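Local structure of oxidoreductase, Gfo/Idh/MocA family (Vibrio cholerae, 1XEA) at residues K16-V21 against D269-D274; N122-P127 against I289-A294; R161-D166 against M215-G220; L188-S193 against T307-K312. The protein probably catalyses an NAD(P)-dependent oxidation or reduction of a still unidentified substrate, as a Gfo/Idh/MocA family member with a nucleotide-binding Rossmann fold. All coordinates share one frame; numbering follows the deposited sequence.

Contact 1 of 4, residues K16-V21 against D269-D274; sequences KAYLPV and DAMVQD
The Y18 ring takes the terminal methyl of selenomethionine M271 at a slant, with Y18 CE2 lying 3.3 Å from M271 CE, while the ring of H70 stacks on the same tyrosine. The two side chains meet almost at right angles. M271 reaches across because it runs extended from its helix and then bends at the selenium (chi3 55°), which turns CE toward the phenol. The hydroxyl of Y18 looks elsewhere for its polar partner and is hydrogen-bonded to D93. A second flat group, the carboxylate of D269, sets OD2 against both methyls of V21; D269 OD2 and V21 CG2 are 3.3 Å apart. Beside it, V21 CG1 meets V272 CG2 at 4.1 Å as the two valines pass in opposite directions. Helix 12-22 starts within a GxGxxA sequence of Rossmann type, probably the dinucleotide-binding turn, and the axis of 16-21 crosses that of 269-274 at -63°. L263 covers A17, P20 and V21 from a neighbouring short helix. No hydrogen bond spans the two segments, so the direct contact is mainly van der Waals packing, one partner of V21 being a carboxylate oxygen, with the tyrosine's polar end committed to D93 inside the Rossmann domain.

Contact 2 of 4, residues N122-P127 against I289-A294; sequences NRRHIP and IERNLA
N292 OD1 accepts from both terminal nitrogens of R124, the sounder bond coming from R124 NH2 at 3.2 Å from N292 OD1. R124 NH1 adds a weak bond to the same oxygen. The motif is an arginine-arginine stack: the guanidinium of R124 lies flat on that of R291, with centres 4.0 Å apart and planes inclined by 27°. R124 NE sits over the centre of the R291 guanidinium, whereas R291 NE is displaced toward the rim of the R124 group. Both side chains are fully extended from CG to NE and run past each other in opposite directions, one from the short 3-10 turn after the last Rossmann strand, the other from the long C-terminal helix 286-311. The pairing of two cations is probably eased by D173, whose OD1 forms salt bridges with R124 NH2 and R291 NE. The amide of N292 approaches R124 obliquely, and R124 NH2 stands 50° out of its carbonyl plane, so the oxygen is met from above. Y107 and F121 pack on N292 nearby. A water lies at the edge of the R291 guanidinium and in its plane; it accepts from R291 NH2 at 3.2 Å and donates to the backbone R123 O.

Contact 3 of 4, residues R161-D166 against M215-G220; sequences RTFVFD and MNRQFG
F163 and selenomethionine M215 both place CG trans to their own backbone nitrogen (chi1 -175° and 174°), and this sends the phenyl ring off the helix and the selenium chain off the strand to slide past one another. The extended chi1 and chi2 of M215 carry SE over a face of the F163 ring, 4.2 Å from its centroid, in a Met-aromatic contact; the chi3 bend only turns CE. M215 CG lies 3.8 Å from F163 CZ. The backbone M215 O lies in the plane of the ring at its edge, also 3.8 Å from F163 CZ. R217 supplies aliphatic packing: its CD is 3.3 Å from F163 CE1, and CB and CG lie close to the same carbon. A turn at chi3 of R217 carries the guanidinium back along the ring toward the helix, its plane only 15° from that of the phenyl, where NH1 forms a salt bridge with D167 and NE a weak hydrogen bond with L156 O. The helix 160-175 thereby packs on one face of the mixed sheet that makes up the second domain of this family, at the end of strand 209-216; L197 and L200 of strand 196-206 also touch F163. The chain leaves the strand through an Asx turn in which N216 OD1 accepts from Q218 N at 2.9 Å, the donor lying in the carbonyl plane. N216 points away from the helix and packs on S229 of the third subunit, and the ring of F219 meets that of W246 of the same subunit.

Contact 4 of 4, residues L188-S193 against T307-K312; sequences LTYHMS and TQQVTK
Strand 188-193, carrying Y190 and M192, passes helix 307-311, which bears Q309 and V310, at an axis separation of 11.1 Å and a crossing angle of -52°. Y190 holds its ring between the backbone N and the carbonyl carbon (chi1 61°), an orientation that directs the phenol toward the helix. There the hydroxyl donates to the side-chain amide, with Y190 OH 3.2 Å from Q309 OE1. The donor stands 31° out of the carbonyl plane. Q309 CB also touches the hydroxyl, 3.4 Å from Y190 OH, so the phenol end rests on the root of the same side chain whose amide oxygen it binds. V310 CG2 touches both strand residues, 4.1 Å from Y190 OH and 4.2 Å from M192 CG. L188 CD2 lies at an edge of the Y190 ring, in its plane, and I306 from one turn earlier in the helix adds to the packing. T189 and H191 pack on Q205 and D208 of the third subunit. The arrangement is that of an alpha/beta layer, in which the C-terminal helix lies over the strand that is outermost, within this chain, in the mixed sheet of the second domain.

Contacts 1 and 2 adjoin, their centres 15 Å apart, and H125 of contact 2 joins them: its CD2 is 3.5 Å from M271 CB. Contact 1 joins a helix of the Rossmann domain to helix 268-281, and contact 2 ties the loop after strand 117-120 to the C-terminal helix. The same helix 286-311 runs on to contact 4, whose centre is 27 Å from that of contact 2. Contacts 3 and 4 share the mixed sheet, stand 13 Å apart between centres, and both reach the third subunit. Contacts 1 and 4, 36 Å apart between centres, lie on opposite sides of the chain's centre. The probable dinucleotide site lies nearest contact 1.

Contact 1 of 4, residues K16-V21 against D269-D274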
# COMPACT_ATOMS: atom_id res chain seq x y z
N LYS A 16 -27.95 -13.73 0.52
CA LYS A 16 -26.85 -12.81 0.76
C LYS A 16 -26.86 -11.50 -0.03
O LYS A 16 -26.44 -10.47 0.48
CB LYS A 16 -25.51 -13.50 0.49
CG LYS A 16 -24.94 -14.31 1.64
CD LYS A 16 -23.49 -14.69 1.36
CE LYS A 16 -22.85 -15.48 2.51
NZ LYS A 16 -21.40 -15.82 2.23
N ALA A 17 -27.35 -11.52 -1.26
CA ALA A 17 -27.34 -10.30 -2.06
C ALA A 17 -28.68 -9.85 -2.61
O ALA A 17 -29.17 -8.78 -2.28
CB ALA A 17 -26.35 -10.46 -3.21
N TYR A 18 -29.26 -10.69 -3.46
CA TYR A 18 -30.53 -10.35 -4.09
C TYR A 18 -31.66 -9.97 -3.13
O TYR A 18 -32.13 -8.83 -3.15
CB TYR A 18 -30.96 -11.51 -4.99
CG TYR A 18 -30.02 -11.70 -6.15
CD1 TYR A 18 -29.23 -12.83 -6.24
CD2 TYR A 18 -29.95 -10.76 -7.18
CE1 TYR A 18 -28.39 -13.03 -7.33
CE2 TYR A 18 -29.11 -10.95 -8.28
CZ TYR A 18 -28.34 -12.09 -8.35
OH TYR A 18 -27.53 -12.32 -9.45
N LEU A 19 -32.08 -10.91 -2.31
CA LEU A 19 -33.16 -10.64 -1.37
C LEU A 19 -32.94 -9.34 -0.59
O LEU A 19 -33.81 -8.46 -0.59
CB LEU A 19 -33.31 -11.81 -0.40
CG LEU A 19 -34.76 -12.23 -0.14
CD1 LEU A 19 -34.76 -13.31 0.92
CD2 LEU A 19 -35.58 -11.03 0.31
N PRO A 20 -31.77 -9.19 0.06
CA PRO A 20 -31.55 -7.96 0.81
C PRO A 20 -31.61 -6.68 -0.04
O PRO A 20 -32.04 -5.63 0.45
CB PRO A 20 -30.18 -8.19 1.46
CG PRO A 20 -29.52 -9.16 0.55
CD PRO A 20 -30.62 -10.10 0.20
N VAL A 21 -31.20 -6.77 -1.29
CA VAL A 21 -31.23 -5.59 -2.16
C VAL A 21 -32.64 -5.31 -2.62
O VAL A 21 -33.06 -4.17 -2.65
CB VAL A 21 -30.33 -5.78 -3.40
CG1 VAL A 21 -30.60 -4.67 -4.40
CG2 VAL A 21 -28.89 -5.78 -2.98
N ASP A 269 -26.69 -3.59 -6.73
CA ASP A 269 -27.73 -2.56 -6.88
C ASP A 269 -27.79 -2.06 -8.32
O ASP A 269 -28.87 -1.89 -8.87
CB ASP A 269 -27.46 -1.38 -5.94
CG ASP A 269 -27.56 -1.76 -4.46
OD1 ASP A 269 -27.55 -0.85 -3.60
OD2 ASP A 269 -27.63 -2.97 -4.16
N ALA A 270 -26.63 -1.81 -8.92
CA ALA A 270 -26.58 -1.31 -10.29
C ALA A 270 -27.18 -2.30 -11.28
O ALA A 270 -27.86 -1.92 -12.22
CB ALA A 270 -25.15 -0.99 -10.67
N MSE A 271 -26.91 -3.58 -11.05
CA MSE A 271 -27.42 -4.62 -11.92
C MSE A 271 -28.94 -4.70 -11.78
O MSE A 271 -29.67 -4.65 -12.77
CB MSE A 271 -26.78 -5.96 -11.57
CG MSE A 271 -27.22 -7.09 -12.48
SE MSE A 271 -26.64 -8.81 -11.87
CE MSE A 271 -27.40 -8.77 -10.08
N VAL A 272 -29.43 -4.81 -10.55
CA VAL A 272 -30.87 -4.90 -10.31
C VAL A 272 -31.60 -3.76 -11.01
O VAL A 272 -32.69 -3.94 -11.55
CB VAL A 272 -31.17 -4.89 -8.81
CG1 VAL A 272 -32.67 -4.85 -8.59
CG2 VAL A 272 -30.58 -6.13 -8.18
N GLN A 273 -30.98 -2.59 -11.00
CA GLN A 273 -31.53 -1.42 -11.66
C GLN A 273 -31.72 -1.71 -13.15
O GLN A 273 -32.82 -1.60 -13.67
CB GLN A 273 -30.55 -0.26 -11.51
CG GLN A 273 -30.78 0.83 -12.51
CD GLN A 273 -31.78 1.83 -12.01
OE1 GLN A 273 -31.41 2.87 -11.45
NE2 GLN A 273 -33.07 1.51 -12.17
N ASP A 274 -30.63 -2.07 -13.84
CA ASP A 274 -30.67 -2.38 -15.27
C ASP A 274 -31.72 -3.46 -15.51
O ASP A 274 -32.51 -3.34 -16.43
CB ASP A 274 -29.28 -2.87 -15.73
CG ASP A 274 -29.12 -2.89 -17.25
OD1 ASP A 274 -29.52 -1.89 -17.90
OD2 ASP A 274 -28.57 -3.88 -17.80

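Contact 2 of 4, residues N122-P127 against I289-A294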
# COMPACT_ATOMS: atom_id res chain seq x y z
N ASN A 122 -23.02 -9.61 -12.23
CA ASN A 122 -22.76 -8.41 -11.45
C ASN A 122 -21.45 -7.68 -11.81
O ASN A 122 -21.39 -6.46 -11.74
CB ASN A 122 -22.81 -8.72 -9.95
CG ASN A 122 -21.61 -9.51 -9.47
OD1 ASN A 122 -20.96 -9.11 -8.51
ND2 ASN A 122 -21.32 -10.62 -10.12
N ARG A 123 -20.43 -8.42 -12.21
CA ARG A 123 -19.16 -7.81 -12.56
C ARG A 123 -19.22 -6.94 -13.81
O ARG A 123 -18.18 -6.53 -14.33
CB ARG A 123 -18.09 -8.89 -12.73
CG ARG A 123 -17.07 -8.95 -11.62
CD ARG A 123 -16.71 -10.38 -11.28
NE ARG A 123 -17.68 -10.98 -10.37
CZ ARG A 123 -17.41 -11.32 -9.11
NH1 ARG A 123 -16.19 -11.13 -8.61
NH2 ARG A 123 -18.36 -11.83 -8.35
N ARG A 124 -20.42 -6.66 -14.32
CA ARG A 124 -20.55 -5.78 -15.49
C ARG A 124 -21.06 -4.43 -15.01
O ARG A 124 -21.10 -3.48 -15.78
CB ARG A 124 -21.56 -6.31 -16.50
CG ARG A 124 -21.13 -7.52 -17.29
CD ARG A 124 -22.17 -7.82 -18.37
NE ARG A 124 -21.97 -9.16 -18.92
CZ ARG A 124 -22.84 -9.80 -19.70
NH1 ARG A 124 -23.99 -9.21 -20.03
NH2 ARG A 124 -22.57 -11.02 -20.13
N HIS A 125 -21.44 -4.38 -13.74
CA HIS A 125 -21.99 -3.18 -13.12
C HIS A 125 -21.20 -2.70 -11.91
O HIS A 125 -21.77 -2.11 -10.99
CB HIS A 125 -23.42 -3.45 -12.68
CG HIS A 125 -24.28 -3.99 -13.76
ND1 HIS A 125 -24.91 -3.18 -14.68
CD2 HIS A 125 -24.54 -5.26 -14.15
CE1 HIS A 125 -25.51 -3.93 -15.59
NE2 HIS A 125 -25.30 -5.20 -15.29
N ILE A 126 -19.91 -2.97 -11.89
CA ILE A 126 -19.11 -2.54 -10.76
C ILE A 126 -19.00 -1.02 -10.81
O ILE A 126 -18.31 -0.47 -11.68
CB ILE A 126 -17.72 -3.17 -10.79
CG1 ILE A 126 -17.88 -4.69 -10.84
CG2 ILE A 126 -16.93 -2.76 -9.56
CD1 ILE A 126 -18.72 -5.26 -9.72
N PRO A 127 -19.68 -0.32 -9.89
CA PRO A 127 -19.64 1.15 -9.87
C PRO A 127 -18.26 1.78 -9.96
O PRO A 127 -18.06 2.69 -10.76
CB PRO A 127 -20.39 1.51 -8.58
CG PRO A 127 -20.28 0.27 -7.73
CD PRO A 127 -20.40 -0.86 -8.72
N ILE A 289 -27.58 -9.78 -25.20
CA ILE A 289 -27.88 -11.18 -25.42
C ILE A 289 -26.69 -11.89 -26.08
O ILE A 289 -26.26 -12.94 -25.60
CB ILE A 289 -29.10 -11.34 -26.34
CG1 ILE A 289 -30.26 -10.51 -25.81
CG2 ILE A 289 -29.48 -12.79 -26.45
CD1 ILE A 289 -31.32 -10.28 -26.82
N GLU A 290 -26.17 -11.30 -27.16
CA GLU A 290 -25.03 -11.88 -27.87
C GLU A 290 -23.84 -12.12 -26.97
O GLU A 290 -23.14 -13.12 -27.11
CB GLU A 290 -24.59 -10.98 -29.04
CG GLU A 290 -25.51 -11.01 -30.27
CD GLU A 290 -24.84 -10.44 -31.53
OE1 GLU A 290 -24.43 -9.25 -31.53
OE2 GLU A 290 -24.73 -11.20 -32.53
N ARG A 291 -23.60 -11.19 -26.04
CA ARG A 291 -22.48 -11.33 -25.12
C ARG A 291 -22.79 -12.49 -24.18
O ARG A 291 -21.92 -13.30 -23.86
CB ARG A 291 -22.26 -10.04 -24.33
CG ARG A 291 -21.16 -10.15 -23.28
CD ARG A 291 -20.92 -8.84 -22.53
NE ARG A 291 -19.95 -9.03 -21.44
CZ ARG A 291 -19.43 -8.04 -20.71
NH1 ARG A 291 -19.79 -6.78 -20.95
NH2 ARG A 291 -18.57 -8.31 -19.75
N ASN A 292 -24.04 -12.56 -23.74
CA ASN A 292 -24.43 -13.65 -22.84
C ASN A 292 -24.18 -15.00 -23.52
O ASN A 292 -23.47 -15.86 -22.98
CB ASN A 292 -25.90 -13.49 -22.45
CG ASN A 292 -26.12 -12.28 -21.58
OD1 ASN A 292 -25.49 -12.14 -20.54
ND2 ASN A 292 -27.01 -11.41 -21.99
N LEU A 293 -24.73 -15.18 -24.72
CA LEU A 293 -24.53 -16.41 -25.45
C LEU A 293 -23.06 -16.68 -25.61
O LEU A 293 -22.56 -17.73 -25.22
CB LEU A 293 -25.17 -16.31 -26.82
CG LEU A 293 -26.69 -16.45 -26.74
CD1 LEU A 293 -27.32 -16.00 -28.04
CD2 LEU A 293 -27.04 -17.90 -26.43
N ALA A 294 -22.36 -15.72 -26.19
CA ALA A 294 -20.93 -15.87 -26.42
C ALA A 294 -20.17 -16.36 -25.18
O ALA A 294 -19.37 -17.30 -25.27
CB ALA A 294 -20.35 -14.56 -26.92
O HOH W 1 -17.16 -6.53 -17.45

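Contact 3 of 4, residues R161-D166 against M215-G220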
# COMPACT_ATOMS: atom_id res chain seq x y z
N ARG A 161 -16.02 -28.65 -15.07
CA ARG A 161 -17.35 -28.07 -15.21
C ARG A 161 -17.65 -26.98 -14.20
O ARG A 161 -17.76 -25.82 -14.57
CB ARG A 161 -18.40 -29.16 -15.11
CG ARG A 161 -18.55 -29.99 -16.37
CD ARG A 161 -19.46 -29.32 -17.35
NE ARG A 161 -18.98 -29.49 -18.71
CZ ARG A 161 -19.66 -29.11 -19.79
NH1 ARG A 161 -20.86 -28.55 -19.66
NH2 ARG A 161 -19.13 -29.28 -20.99
N THR A 162 -17.80 -27.36 -12.94
CA THR A 162 -18.12 -26.39 -11.91
C THR A 162 -17.19 -25.19 -11.95
O THR A 162 -17.63 -24.04 -11.96
CB THR A 162 -18.02 -27.02 -10.52
OG1 THR A 162 -18.84 -28.18 -10.46
CG2 THR A 162 -18.48 -26.03 -9.46
N PHE A 163 -15.89 -25.47 -11.95
CA PHE A 163 -14.87 -24.44 -11.98
C PHE A 163 -15.15 -23.42 -13.08
O PHE A 163 -15.09 -22.22 -12.84
CB PHE A 163 -13.51 -25.11 -12.22
CG PHE A 163 -12.34 -24.17 -12.17
CD1 PHE A 163 -11.40 -24.28 -11.15
CD2 PHE A 163 -12.09 -23.28 -13.20
CE1 PHE A 163 -10.23 -23.53 -11.16
CE2 PHE A 163 -10.92 -22.52 -13.22
CZ PHE A 163 -9.99 -22.66 -12.20
N VAL A 164 -15.48 -23.89 -14.28
CA VAL A 164 -15.73 -22.97 -15.37
C VAL A 164 -17.10 -22.33 -15.37
O VAL A 164 -17.21 -21.11 -15.36
CB VAL A 164 -15.53 -23.65 -16.74
CG1 VAL A 164 -15.79 -22.65 -17.86
CG2 VAL A 164 -14.12 -24.19 -16.85
N PHE A 165 -18.16 -23.13 -15.37
CA PHE A 165 -19.49 -22.54 -15.40
C PHE A 165 -19.92 -21.80 -14.15
O PHE A 165 -20.67 -20.83 -14.23
CB PHE A 165 -20.53 -23.59 -15.77
CG PHE A 165 -20.65 -23.81 -17.25
CD1 PHE A 165 -19.72 -24.57 -17.94
CD2 PHE A 165 -21.69 -23.23 -17.96
CE1 PHE A 165 -19.81 -24.74 -19.32
CE2 PHE A 165 -21.79 -23.40 -19.34
CZ PHE A 165 -20.84 -24.16 -20.01
N ASP A 166 -19.45 -22.22 -12.98
CA ASP A 166 -19.87 -21.55 -11.76
C ASP A 166 -18.87 -20.55 -11.18
O ASP A 166 -19.15 -19.91 -10.16
CB ASP A 166 -20.25 -22.58 -10.70
CG ASP A 166 -21.35 -23.51 -11.16
OD1 ASP A 166 -22.47 -23.01 -11.46
OD2 ASP A 166 -21.10 -24.73 -11.23
N MSE A 215 -7.67 -17.32 -13.45
CA MSE A 215 -8.21 -17.82 -12.20
C MSE A 215 -7.35 -18.93 -11.65
O MSE A 215 -7.25 -20.00 -12.24
CB MSE A 215 -9.62 -18.35 -12.39
CG MSE A 215 -10.19 -19.01 -11.16
SE MSE A 215 -12.09 -19.36 -11.32
CE MSE A 215 -12.73 -17.58 -10.92
N ASN A 216 -6.73 -18.67 -10.50
CA ASN A 216 -5.89 -19.67 -9.86
C ASN A 216 -6.55 -19.99 -8.54
O ASN A 216 -6.36 -19.28 -7.55
CB ASN A 216 -4.49 -19.12 -9.62
CG ASN A 216 -3.53 -20.17 -9.14
OD1 ASN A 216 -3.93 -21.11 -8.45
ND2 ASN A 216 -2.27 -20.03 -9.50
N ARG A 217 -7.33 -21.06 -8.52
CA ARG A 217 -8.03 -21.44 -7.31
C ARG A 217 -7.16 -22.21 -6.33
O ARG A 217 -7.66 -22.85 -5.41
CB ARG A 217 -9.30 -22.20 -7.65
CG ARG A 217 -10.33 -21.26 -8.23
CD ARG A 217 -11.57 -21.96 -8.61
NE ARG A 217 -12.18 -22.64 -7.49
CZ ARG A 217 -13.40 -23.16 -7.53
NH1 ARG A 217 -14.11 -23.08 -8.64
NH2 ARG A 217 -13.89 -23.75 -6.46
N GLN A 218 -5.86 -22.12 -6.54
CA GLN A 218 -4.88 -22.74 -5.66
C GLN A 218 -3.82 -21.67 -5.46
O GLN A 218 -2.63 -21.94 -5.49
CB GLN A 218 -4.22 -23.97 -6.31
CG GLN A 218 -5.05 -25.25 -6.26
CD GLN A 218 -4.17 -26.47 -6.05
OE1 GLN A 218 -3.16 -26.65 -6.74
NE2 GLN A 218 -4.55 -27.33 -5.09
N PHE A 219 -4.29 -20.44 -5.25
CA PHE A 219 -3.42 -19.28 -5.06
C PHE A 219 -3.10 -19.12 -3.57
O PHE A 219 -3.79 -19.68 -2.71
CB PHE A 219 -4.14 -18.03 -5.59
CG PHE A 219 -3.23 -16.88 -5.91
CD1 PHE A 219 -2.24 -17.00 -6.89
CD2 PHE A 219 -3.39 -15.65 -5.28
CE1 PHE A 219 -1.44 -15.92 -7.24
CE2 PHE A 219 -2.60 -14.56 -5.63
CZ PHE A 219 -1.62 -14.69 -6.61
N GLY A 220 -2.07 -18.35 -3.26
CA GLY A 220 -1.70 -18.14 -1.87
C GLY A 220 -2.74 -17.40 -1.06
O GLY A 220 -2.72 -17.43 0.18

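Contact 4 of 4, residues L188-S193 against T307-K312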
# COMPACT_ATOMS: atom_id res chain seq x y z
N LEU A 188 -5.31 -20.82 -24.55
CA LEU A 188 -5.83 -21.43 -23.34
C LEU A 188 -4.70 -22.12 -22.59
O LEU A 188 -3.89 -22.83 -23.19
CB LEU A 188 -6.91 -22.42 -23.74
CG LEU A 188 -7.92 -22.86 -22.69
CD1 LEU A 188 -8.93 -23.77 -23.37
CD2 LEU A 188 -7.24 -23.59 -21.55
N THR A 189 -4.64 -21.91 -21.28
CA THR A 189 -3.60 -22.52 -20.46
C THR A 189 -4.23 -22.96 -19.16
O THR A 189 -5.13 -22.30 -18.66
CB THR A 189 -2.49 -21.51 -20.14
OG1 THR A 189 -1.79 -21.18 -21.34
CG2 THR A 189 -1.52 -22.08 -19.14
N TYR A 190 -3.78 -24.07 -18.59
CA TYR A 190 -4.35 -24.51 -17.33
C TYR A 190 -3.43 -25.48 -16.63
O TYR A 190 -2.37 -25.84 -17.15
CB TYR A 190 -5.73 -25.13 -17.55
CG TYR A 190 -5.73 -26.35 -18.44
CD1 TYR A 190 -5.36 -27.59 -17.93
CD2 TYR A 190 -6.04 -26.25 -19.80
CE1 TYR A 190 -5.30 -28.71 -18.75
CE2 TYR A 190 -5.98 -27.37 -20.63
CZ TYR A 190 -5.61 -28.59 -20.09
OH TYR A 190 -5.54 -29.71 -20.90
N HIS A 191 -3.82 -25.88 -15.42
CA HIS A 191 -3.05 -26.82 -14.63
C HIS A 191 -4.02 -27.67 -13.82
O HIS A 191 -5.01 -27.17 -13.31
CB HIS A 191 -2.12 -26.09 -13.67
CG HIS A 191 -1.30 -27.01 -12.80
ND1 HIS A 191 -0.35 -27.86 -13.31
CD2 HIS A 191 -1.28 -27.18 -11.46
CE1 HIS A 191 0.24 -28.51 -12.32
NE2 HIS A 191 -0.31 -28.11 -11.18
N MSE A 192 -3.71 -28.95 -13.72
CA MSE A 192 -4.55 -29.88 -12.98
C MSE A 192 -3.79 -30.34 -11.74
O MSE A 192 -2.70 -30.90 -11.85
CB MSE A 192 -4.89 -31.08 -13.85
CG MSE A 192 -5.58 -30.75 -15.16
SE MSE A 192 -7.46 -30.27 -14.98
CE MSE A 192 -8.06 -31.77 -13.89
N SER A 193 -4.33 -30.08 -10.56
CA SER A 193 -3.69 -30.53 -9.34
C SER A 193 -4.45 -31.78 -8.92
O SER A 193 -5.68 -31.76 -8.83
CB SER A 193 -3.77 -29.47 -8.24
OG SER A 193 -3.18 -29.97 -7.05
N THR A 307 -11.37 -31.19 -20.81
CA THR A 307 -11.81 -32.55 -20.54
C THR A 307 -11.18 -33.52 -21.54
O THR A 307 -10.72 -34.59 -21.16
CB THR A 307 -13.34 -32.67 -20.63
OG1 THR A 307 -13.95 -31.83 -19.64
CG2 THR A 307 -13.78 -34.10 -20.41
N GLN A 308 -11.17 -33.13 -22.81
CA GLN A 308 -10.59 -33.95 -23.87
C GLN A 308 -9.09 -34.10 -23.65
O GLN A 308 -8.60 -35.20 -23.40
CB GLN A 308 -10.80 -33.29 -25.23
CG GLN A 308 -10.07 -34.01 -26.36
CD GLN A 308 -9.42 -33.06 -27.35
OE1 GLN A 308 -8.60 -32.21 -26.98
NE2 GLN A 308 -9.76 -33.21 -28.63
N GLN A 309 -8.38 -32.99 -23.74
CA GLN A 309 -6.93 -32.98 -23.57
C GLN A 309 -6.45 -33.70 -22.32
O GLN A 309 -5.32 -34.19 -22.28
CB GLN A 309 -6.42 -31.54 -23.57
CG GLN A 309 -6.18 -30.99 -24.96
CD GLN A 309 -5.86 -29.51 -24.95
OE1 GLN A 309 -5.22 -28.99 -24.03
NE2 GLN A 309 -6.29 -28.82 -26.01
N VAL A 310 -7.30 -33.79 -21.31
CA VAL A 310 -6.90 -34.47 -20.09
C VAL A 310 -7.09 -35.96 -20.23
O VAL A 310 -6.17 -36.74 -19.96
CB VAL A 310 -7.71 -33.96 -18.89
CG1 VAL A 310 -7.46 -34.85 -17.68
CG2 VAL A 310 -7.31 -32.53 -18.58
N THR A 311 -8.28 -36.37 -20.66
CA THR A 311 -8.57 -37.79 -20.85
C THR A 311 -7.68 -38.39 -21.94
O THR A 311 -7.35 -39.57 -21.90
CB THR A 311 -10.05 -38.00 -21.23
OG1 THR A 311 -10.32 -37.37 -22.49
CG2 THR A 311 -10.95 -37.40 -20.16
N LYS A 312 -7.29 -37.55 -22.89
CA LYS A 312 -6.42 -37.95 -23.99
C LYS A 312 -5.13 -38.56 -23.45
O LYS A 312 -4.82 -39.71 -23.82
CB LYS A 312 -6.11 -36.73 -24.87
CG LYS A 312 -5.15 -36.99 -26.02
CD LYS A 312 -4.74 -35.69 -26.70
CE LYS A 312 -3.78 -35.94 -27.87
NZ LYS A 312 -4.38 -36.81 -28.93